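Local structure of angiotensin-converting enzyme (Anopheles gambiae, 6S1Y) at residues Phe203-Gln206 with Val207-Ile211. The protein is a zinc metallopeptidase of the angiotensin-converting enzyme family from a mosquito, and probably cleaves short peptides. Numbering follows the deposited sequence.
Sequences FEQQ and VDDVI
Q205 and D209, one helical turn apart on the exposed side of helix 203-233, are joined by a side-chain hydrogen bond from NE2 of Q205 to OD1 of D209, 3.0 Å long with an N-H...O angle of 158°. The chain of Q205 is bent at chi2, and this brings its amide alongside D209. The acceptor lies close to the amide plane, yet the donor reaches OD1 from above the carboxylate, 40° out of its plane, and the two planes are 37° apart. The same pair is linked through the backbone, D209 N to Q205 O at 2.8 Å, within the i to i+4 pattern that continues from V210 N to Q206 O at 3.0 Å. The buried side is apolar and closely packed: CG2 of V207 lies 4.0 Å from CE2 of F203, oblique to the ring, and 3.6 Å from the carbonyl O of F203. Helix 495-514 covers this side, with L495 and V499 against F203, F498 against V207 and V502 against V210. Between the two sides, E204 and D208 turn to helix 431-447, E204 in a salt bridge with R447 and D208 hydrogen-bonded to Y436. The chemistry implies an amphipathic start to helix 203-233: apolar side chains pack on helix 495-514 while the polar bonds of E204 and D208 tie it to helix 431-447, and the solvent-side bond between Q205's neutral amide and D209's carboxylate probably adds modest local stability.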
ATOM      1  N   PHE A 203      -5.139 -13.139 -14.452  1.00 51.59           N
ATOM      2  CA  PHE A 203      -4.629 -12.584 -13.205  1.00 51.69           C
ATOM      3  C   PHE A 203      -5.725 -12.449 -12.151  1.00 48.31           C
ATOM      4  O   PHE A 203      -5.478 -12.678 -10.964  1.00 47.44           O
ATOM      5  CB  PHE A 203      -3.966 -11.229 -13.430  1.00 50.56           C
ATOM      6  CG  PHE A 203      -3.013 -10.845 -12.336  1.00 48.64           C
ATOM      7  CD1 PHE A 203      -1.819 -11.538 -12.169  1.00 48.31           C
ATOM      8  CD2 PHE A 203      -3.327  -9.816 -11.459  1.00 46.59           C
ATOM      9  CE1 PHE A 203      -0.931 -11.196 -11.145  1.00 49.13           C
ATOM     10  CE2 PHE A 203      -2.450  -9.447 -10.441  1.00 48.26           C
ATOM     11  CZ  PHE A 203      -1.242 -10.139 -10.273  1.00 46.82           C
ATOM     12  N   GLU A 204      -6.936 -12.070 -12.546  1.00 49.30           N
ATOM     13  CA  GLU A 204      -8.009 -12.007 -11.558  1.00 49.70           C
ATOM     14  C   GLU A 204      -8.183 -13.359 -10.870  1.00 50.45           C
ATOM     15  O   GLU A 204      -8.386 -13.422  -9.653  1.00 50.01           O
ATOM     16  CB  GLU A 204      -9.312 -11.559 -12.196  1.00 50.38           C
ATOM     17  CG  GLU A 204     -10.383 -11.354 -11.164  1.00 52.50           C
ATOM     18  CD  GLU A 204     -11.530 -10.544 -11.678  1.00 52.05           C
ATOM     19  OE1 GLU A 204     -11.533 -10.255 -12.896  1.00 50.01           O
ATOM     20  OE2 GLU A 204     -12.416 -10.192 -10.851  1.00 54.80           O
ATOM     21  N   GLN A 205      -8.052 -14.456 -11.621  1.00 50.22           N
ATOM     22  CA  GLN A 205      -8.204 -15.775 -11.022  1.00 49.41           C
ATOM     23  C   GLN A 205      -7.038 -16.089 -10.095  1.00 48.71           C
ATOM     24  O   GLN A 205      -7.222 -16.693  -9.035  1.00 48.70           O
ATOM     25  CB  GLN A 205      -8.319 -16.838 -12.114  1.00 49.64           C
ATOM     26  CG  GLN A 205      -8.652 -18.221 -11.578  1.00 49.52           C
ATOM     27  CD  GLN A 205     -10.011 -18.258 -10.897  1.00 51.86           C
ATOM     28  OE1 GLN A 205     -11.047 -17.990 -11.529  1.00 51.04           O
ATOM     29  NE2 GLN A 205     -10.012 -18.585  -9.598  1.00 51.33           N
ATOM     30  N   GLN A 206      -5.831 -15.692 -10.473  1.00 49.29           N
ATOM     31  CA  GLN A 206      -4.678 -15.956  -9.624  1.00 48.70           C
ATOM     32  C   GLN A 206      -4.851 -15.330  -8.255  1.00 48.22           C
ATOM     33  O   GLN A 206      -4.421 -15.896  -7.239  1.00 48.37           O
ATOM     34  CB  GLN A 206      -3.413 -15.434 -10.289  1.00 50.90           C
ATOM     35  CG  GLN A 206      -3.121 -16.110 -11.628  1.00 54.77           C
ATOM     36  CD  GLN A 206      -1.791 -15.672 -12.196  1.00 56.13           C
ATOM     37  OE1 GLN A 206      -0.812 -15.484 -11.454  1.00 49.90           O
ATOM     38  NE2 GLN A 206      -1.753 -15.478 -13.511  1.00 54.67           N
ATOM     39  N   VAL A 207      -5.492 -14.158  -8.203  1.00 48.13           N
ATOM     40  CA  VAL A 207      -5.676 -13.455  -6.935  1.00 48.72           C
ATOM     41  C   VAL A 207      -6.707 -14.169  -6.072  1.00 46.70           C
ATOM     42  O   VAL A 207      -6.513 -14.338  -4.861  1.00 44.23           O
ATOM     43  CB  VAL A 207      -6.070 -11.994  -7.215  1.00 46.71           C
ATOM     44  CG1 VAL A 207      -6.616 -11.370  -5.958  1.00 48.53           C
ATOM     45  CG2 VAL A 207      -4.857 -11.216  -7.730  1.00 47.32           C
ATOM     46  N   ASP A 208      -7.821 -14.591  -6.681  1.00 46.95           N
ATOM     47  CA  ASP A 208      -8.774 -15.458  -5.988  1.00 47.16           C
ATOM     48  C   ASP A 208      -8.085 -16.720  -5.469  1.00 46.61           C
ATOM     49  O   ASP A 208      -8.351 -17.172  -4.352  1.00 45.75           O
ATOM     50  CB  ASP A 208      -9.924 -15.842  -6.923  1.00 48.12           C
ATOM     51  CG  ASP A 208     -10.779 -14.654  -7.355  1.00 53.57           C
ATOM     52  OD1 ASP A 208     -10.651 -13.527  -6.805  1.00 53.82           O
ATOM     53  OD2 ASP A 208     -11.610 -14.852  -8.271  1.00 57.78           O
ATOM     54  N   ASP A 209      -7.195 -17.313  -6.257  1.00 45.92           N
ATOM     55  CA  ASP A 209      -6.540 -18.531  -5.787  1.00 46.04           C
ATOM     56  C   ASP A 209      -5.644 -18.260  -4.586  1.00 46.60           C
ATOM     57  O   ASP A 209      -5.545 -19.097  -3.683  1.00 46.64           O
ATOM     58  CB  ASP A 209      -5.721 -19.170  -6.902  1.00 48.87           C
ATOM     59  CG  ASP A 209      -6.576 -19.697  -8.023  1.00 51.52           C
ATOM     60  OD1 ASP A 209      -7.823 -19.772  -7.866  1.00 52.76           O
ATOM     61  OD2 ASP A 209      -5.984 -20.032  -9.070  1.00 54.17           O
ATOM     62  N   VAL A 210      -4.962 -17.109  -4.549  1.00 45.55           N
ATOM     63  CA  VAL A 210      -4.125 -16.819  -3.390  1.00 45.20           C
ATOM     64  C   VAL A 210      -4.992 -16.599  -2.153  1.00 43.87           C
ATOM     65  O   VAL A 210      -4.665 -17.071  -1.055  1.00 41.44           O
ATOM     66  CB  VAL A 210      -3.206 -15.615  -3.666  1.00 45.89           C
ATOM     67  CG1 VAL A 210      -2.522 -15.186  -2.398  1.00 44.67           C
ATOM     68  CG2 VAL A 210      -2.185 -15.981  -4.759  1.00 47.22           C
ATOM     69  N   ILE A 211      -6.116 -15.899  -2.308  1.00 43.59           N
ATOM     70  CA  ILE A 211      -7.008 -15.667  -1.169  1.00 44.43           C
ATOM     71  C   ILE A 211      -7.476 -16.988  -0.581  1.00 44.61           C
ATOM     72  O   ILE A 211      -7.550 -17.141   0.643  1.00 42.36           O
ATOM     73  CB  ILE A 211      -8.204 -14.795  -1.581  1.00 45.25           C
ATOM     74  CG1 ILE A 211      -7.843 -13.316  -1.475  1.00 46.04           C
ATOM     75  CG2 ILE A 211      -9.396 -15.076  -0.683  1.00 43.66           C
ATOM     76  CD1 ILE A 211      -7.605 -12.821  -0.014  1.00 42.10           C
TER